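Local coordinates for protein inorganic pyrophosphatase (Ehrlichia chaffeensis, PDB 3LO0) that probably hydrolyses inorganic pyrophosphate to two phosphate ions with the help of magnesium, working as a homohexamer of the soluble PPase family, at residues V39-S44 with V93-R98; A105-R110 with H133-Y138. One frame throughout, in Å; residues are numbered along the deposited sequence.

Contact 1 lies in the interior of the barrel-like sheet, its centre about 6 Å from the centre of the chain; contact 2 sits farther out, about 13 Å from it, and both touch a second subunit. The two centres are about 10 Å apart. Strands 37-41 and 106-118 are antiparallel neighbours, and Val39 N lies 2.9 Å from Ile107 O, a probable hydrogen bond. The last residue of 93-98 ties the two contacts together: Arg98 NE and Asp136 OD2 form a 2.6 Å salt bridge. Contact 1 lies nearer the predicted active site: the side chain of Ile41 is about 6 Å from that of Tyr77, a predicted substrate-binding residue, and that of Ile107 about 10 Å.

Contact 1 of 2, residues V39-S44 with V93-R98; sequences VIIEIS and VLVASR
This is a purely apolar contact between strands 39-41 and 93-95, which face each other across the interior of the curled sheet. Their axes come no nearer than 8.6 Å and cross at -77°, too far apart and too steep for backbone pairing, so apolar side chains alone bridge the gap. Val39 carries most of it. Its CG1, anti to the backbone N (chi1 -176°), comes within 4.0 Å of Val93 CB, while Val39 CG2 meets Val93 CG1; the two side chains pass each other at a slant. Toward Val95 the approach is tip to tip: Val95 CG2 touches both methyls of Val39 and lies 4.0 Å from Val39 CG1. Ile41 joins from farther along its strand, its longer chain carrying CD1 to 4.2 Å from the same Val95 CG2. Compact valines, branched at CB, let one side chain offer methyls to two neighbours at once across the strands, and the buried setting suits their lack of polar atoms. Beyond Ile41, Glu42 and Ile43 both face Tyr77 in a classic beta bulge. Around the contact, Ile107 of strand 106-118 packs on Val39 and Ile41, and Ile127 and Ala129 of strand 124-131 pack on Val93.

Contact 2 of 2, residues A105-R110 with H133-Y138; sequences AVIRAR and HKVDQY
Val135 meets Ile107 and Arg108 with its two methyl groups, laying a loop against strand 106-110. From CB, which points toward the strand, the valine divides its work, the branch there letting one short side chain serve two neighbours. CG1, anti to its own backbone N (chi1 176°), touches Ile107 CD1 at 4.1 Å. CG2 goes instead to the guanidinium of Arg108, 3.7 Å from NH2 and 3.8 Å from NE, with CZ slightly farther off. That approach is oblique and makes no polar bond: the methyl simply packs against the flat group. Arg108 reaches it through a bend in its chain at chi3 (-78°). An arginine suits this partly exposed place because the flat guanidinium can pack against a methyl and still offer N-H groups to other partners; Arg108 NH2 has a long, weak ion pair with Asp64 of a second subunit. Ile107, by contrast, is buried, and needs its longer apolar chain to bring CD1 to the loop.

Farther along, one water joins the segments, accepting from His133 N at 3.0 Å and, weakly, from Arg110 NE at 3.2 Å. The loop also braces itself: Tyr138 N donates to Asp136 OD1 (3.1 Å, 167°), reaching the oxygen from above the carboxylate plane. Asp136 suits the turn because its short side chain puts OD1 within reach of the backbone N two residues on. Phe66 of the second subunit packs on both Ile107 and Val135, placing the contact at a subunit interface of the hexamer. The loop motif is an Asx turn, in the loop by which the chain leaves the sheet after strand 124-131.

Contact 1 of 2, residues V39-S44 with V93-R98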
# COMPACT_ATOMS: atom_id res chain seq x y z
N VAL A 39 9.30 -12.64 19.87
CA VAL A 39 8.87 -11.27 19.96
C VAL A 39 7.45 -11.13 19.39
O VAL A 39 7.17 -11.56 18.26
CB VAL A 39 9.83 -10.34 19.19
CG1 VAL A 39 9.40 -8.87 19.38
CG2 VAL A 39 11.29 -10.60 19.62
N ILE A 40 6.55 -10.55 20.18
CA ILE A 40 5.20 -10.25 19.70
C ILE A 40 5.25 -8.88 19.12
O ILE A 40 5.58 -7.93 19.82
CB ILE A 40 4.14 -10.28 20.81
CG1 ILE A 40 3.96 -11.72 21.27
CG2 ILE A 40 2.80 -9.70 20.27
CD1 ILE A 40 2.85 -11.94 22.28
N ILE A 41 4.97 -8.78 17.82
CA ILE A 41 5.02 -7.51 17.12
C ILE A 41 3.79 -6.66 17.45
O ILE A 41 2.64 -7.14 17.41
CB ILE A 41 5.17 -7.68 15.59
CG1 ILE A 41 6.49 -8.41 15.23
CG2 ILE A 41 5.17 -6.31 14.90
CD1 ILE A 41 7.74 -7.75 15.81
N GLU A 42 4.05 -5.41 17.79
CA GLU A 42 3.00 -4.43 18.05
C GLU A 42 2.80 -3.46 16.90
O GLU A 42 1.65 -3.11 16.59
CB GLU A 42 3.33 -3.63 19.29
CG GLU A 42 3.16 -4.41 20.54
CD GLU A 42 3.67 -3.67 21.74
OE1 GLU A 42 4.87 -3.29 21.72
OE2 GLU A 42 2.87 -3.46 22.69
N ILE A 43 3.91 -3.02 16.31
CA ILE A 43 3.91 -2.03 15.24
C ILE A 43 4.84 -2.50 14.10
O ILE A 43 6.01 -2.83 14.34
CB ILE A 43 4.47 -0.67 15.77
CG1 ILE A 43 3.61 -0.18 16.95
CG2 ILE A 43 4.56 0.37 14.66
CD1 ILE A 43 4.16 0.98 17.69
N SER A 44 4.33 -2.47 12.89
CA SER A 44 5.04 -2.95 11.71
C SER A 44 6.04 -1.89 11.28
O SER A 44 5.73 -0.72 11.37
CB SER A 44 4.05 -3.21 10.58
OG SER A 44 3.07 -4.13 10.97
N VAL A 93 11.58 -4.64 21.94
CA VAL A 93 12.47 -5.14 20.94
C VAL A 93 12.16 -4.53 19.56
O VAL A 93 11.00 -4.54 19.10
CB VAL A 93 12.38 -6.68 20.83
CG1 VAL A 93 13.42 -7.23 19.85
CG2 VAL A 93 12.51 -7.31 22.18
N LEU A 94 13.21 -4.05 18.91
CA LEU A 94 13.19 -3.75 17.48
C LEU A 94 13.65 -4.96 16.70
O LEU A 94 14.76 -5.44 16.93
CB LEU A 94 14.14 -2.59 17.17
CG LEU A 94 13.74 -1.30 17.87
CD1 LEU A 94 14.98 -0.51 18.28
CD2 LEU A 94 12.80 -0.48 16.95
N VAL A 95 12.85 -5.44 15.77
CA VAL A 95 13.27 -6.54 14.92
C VAL A 95 13.45 -6.03 13.50
O VAL A 95 12.50 -5.66 12.86
CB VAL A 95 12.28 -7.70 14.92
CG1 VAL A 95 12.88 -8.92 14.16
CG2 VAL A 95 11.89 -8.09 16.38
N ALA A 96 14.69 -5.98 13.04
CA ALA A 96 14.95 -5.59 11.66
C ALA A 96 14.45 -6.69 10.75
O ALA A 96 14.54 -7.87 11.07
CB ALA A 96 16.46 -5.36 11.47
N SER A 97 13.84 -6.33 9.61
CA SER A 97 13.38 -7.34 8.71
C SER A 97 13.33 -6.81 7.26
O SER A 97 13.44 -5.62 7.03
CB SER A 97 12.04 -7.89 9.17
OG SER A 97 11.01 -6.98 8.94
N ARG A 98 13.19 -7.71 6.29
CA ARG A 98 13.18 -7.32 4.87
C ARG A 98 11.80 -6.80 4.49
O ARG A 98 11.65 -6.06 3.50
CB ARG A 98 13.53 -8.52 3.97
CG ARG A 98 14.93 -9.10 4.06
CD ARG A 98 15.24 -10.11 2.88
NE ARG A 98 14.69 -11.47 3.05
CZ ARG A 98 13.77 -12.06 2.28
NH1 ARG A 98 13.21 -11.44 1.23
NH2 ARG A 98 13.38 -13.29 2.54

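Contact 2 of 2, residues A105-R110 with H133-Y138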
# COMPACT_ATOMS: atom_id res chain seq x y z
N ALA A 105 1.62 -10.89 15.33
CA ALA A 105 2.37 -12.06 14.95
C ALA A 105 3.55 -12.27 15.89
O ALA A 105 4.15 -11.30 16.36
CB ALA A 105 2.88 -11.92 13.49
N VAL A 106 3.89 -13.54 16.16
CA VAL A 106 5.13 -13.84 16.89
C VAL A 106 6.23 -14.08 15.87
O VAL A 106 6.07 -14.88 14.93
CB VAL A 106 5.01 -15.10 17.75
CG1 VAL A 106 6.29 -15.34 18.58
CG2 VAL A 106 3.79 -15.01 18.66
N ILE A 107 7.38 -13.46 16.09
CA ILE A 107 8.56 -13.79 15.31
C ILE A 107 9.70 -14.26 16.22
O ILE A 107 9.98 -13.70 17.29
CB ILE A 107 8.99 -12.63 14.39
CG1 ILE A 107 10.15 -13.05 13.46
CG2 ILE A 107 9.30 -11.40 15.22
CD1 ILE A 107 10.43 -12.01 12.31
N ARG A 108 10.36 -15.33 15.77
CA ARG A 108 11.53 -15.83 16.45
C ARG A 108 12.74 -15.00 16.01
O ARG A 108 13.05 -14.88 14.77
CB ARG A 108 11.74 -17.28 16.09
CG ARG A 108 10.59 -18.17 16.47
CD ARG A 108 10.79 -19.56 15.84
NE ARG A 108 10.43 -19.52 14.42
CZ ARG A 108 10.44 -20.58 13.61
NH1 ARG A 108 10.80 -21.78 14.07
NH2 ARG A 108 10.07 -20.44 12.34
N ALA A 109 13.38 -14.36 16.98
CA ALA A 109 14.45 -13.42 16.70
C ALA A 109 15.65 -13.71 17.56
O ALA A 109 15.60 -14.52 18.48
CB ALA A 109 13.98 -11.98 16.91
N ARG A 110 16.75 -13.04 17.23
CA ARG A 110 17.93 -13.12 18.09
C ARG A 110 18.50 -11.75 18.28
O ARG A 110 18.61 -10.97 17.31
CB ARG A 110 18.96 -14.12 17.60
CG ARG A 110 19.45 -13.93 16.21
CD ARG A 110 20.46 -15.07 15.84
NE ARG A 110 20.88 -14.85 14.46
CZ ARG A 110 21.72 -13.88 14.08
NH1 ARG A 110 21.99 -13.72 12.79
NH2 ARG A 110 22.30 -13.08 14.97
N HIS A 133 17.96 -17.64 11.68
CA HIS A 133 18.35 -18.17 10.39
C HIS A 133 17.24 -19.01 9.77
O HIS A 133 17.09 -19.05 8.55
CB HIS A 133 19.65 -18.97 10.48
CG HIS A 133 19.49 -20.34 11.06
ND1 HIS A 133 19.28 -21.45 10.28
CD2 HIS A 133 19.55 -20.78 12.34
CE1 HIS A 133 19.20 -22.52 11.05
NE2 HIS A 133 19.36 -22.14 12.31
N LYS A 134 16.45 -19.64 10.63
CA LYS A 134 15.26 -20.37 10.24
C LYS A 134 14.26 -19.48 9.53
O LYS A 134 13.65 -19.89 8.54
CB LYS A 134 14.59 -20.96 11.50
N VAL A 135 14.12 -18.26 10.02
CA VAL A 135 13.10 -17.33 9.54
C VAL A 135 13.56 -16.51 8.31
O VAL A 135 12.82 -16.35 7.34
CB VAL A 135 12.65 -16.42 10.70
CG1 VAL A 135 11.67 -15.37 10.23
CG2 VAL A 135 12.07 -17.32 11.85
N ASP A 136 14.77 -15.98 8.36
CA ASP A 136 15.37 -15.35 7.17
C ASP A 136 16.90 -15.45 7.23
O ASP A 136 17.52 -14.89 8.13
CB ASP A 136 14.96 -13.88 7.13
CG ASP A 136 15.23 -13.21 5.78
OD1 ASP A 136 15.84 -13.84 4.88
OD2 ASP A 136 14.84 -12.03 5.62
N GLN A 137 17.52 -16.07 6.22
CA GLN A 137 18.98 -16.16 6.19
C GLN A 137 19.69 -14.85 5.80
O GLN A 137 20.91 -14.76 5.94
CB GLN A 137 19.44 -17.31 5.29
CG GLN A 137 18.72 -18.60 5.64
CD GLN A 137 19.59 -19.84 5.59
OE1 GLN A 137 20.58 -19.91 4.85
NE2 GLN A 137 19.22 -20.83 6.39
N TYR A 138 18.93 -13.84 5.38
CA TYR A 138 19.53 -12.58 4.99
C TYR A 138 20.44 -12.03 6.08
O TYR A 138 21.47 -11.43 5.77
CB TYR A 138 18.47 -11.54 4.63
CG TYR A 138 19.01 -10.28 4.00
CD1 TYR A 138 19.14 -10.18 2.61
CD2 TYR A 138 19.36 -9.18 4.77
CE1 TYR A 138 19.63 -9.01 2.02
CE2 TYR A 138 19.86 -8.01 4.18
CZ TYR A 138 19.98 -7.93 2.81
OH TYR A 138 20.47 -6.78 2.24
O HOH W 1 19.87 -17.88 13.95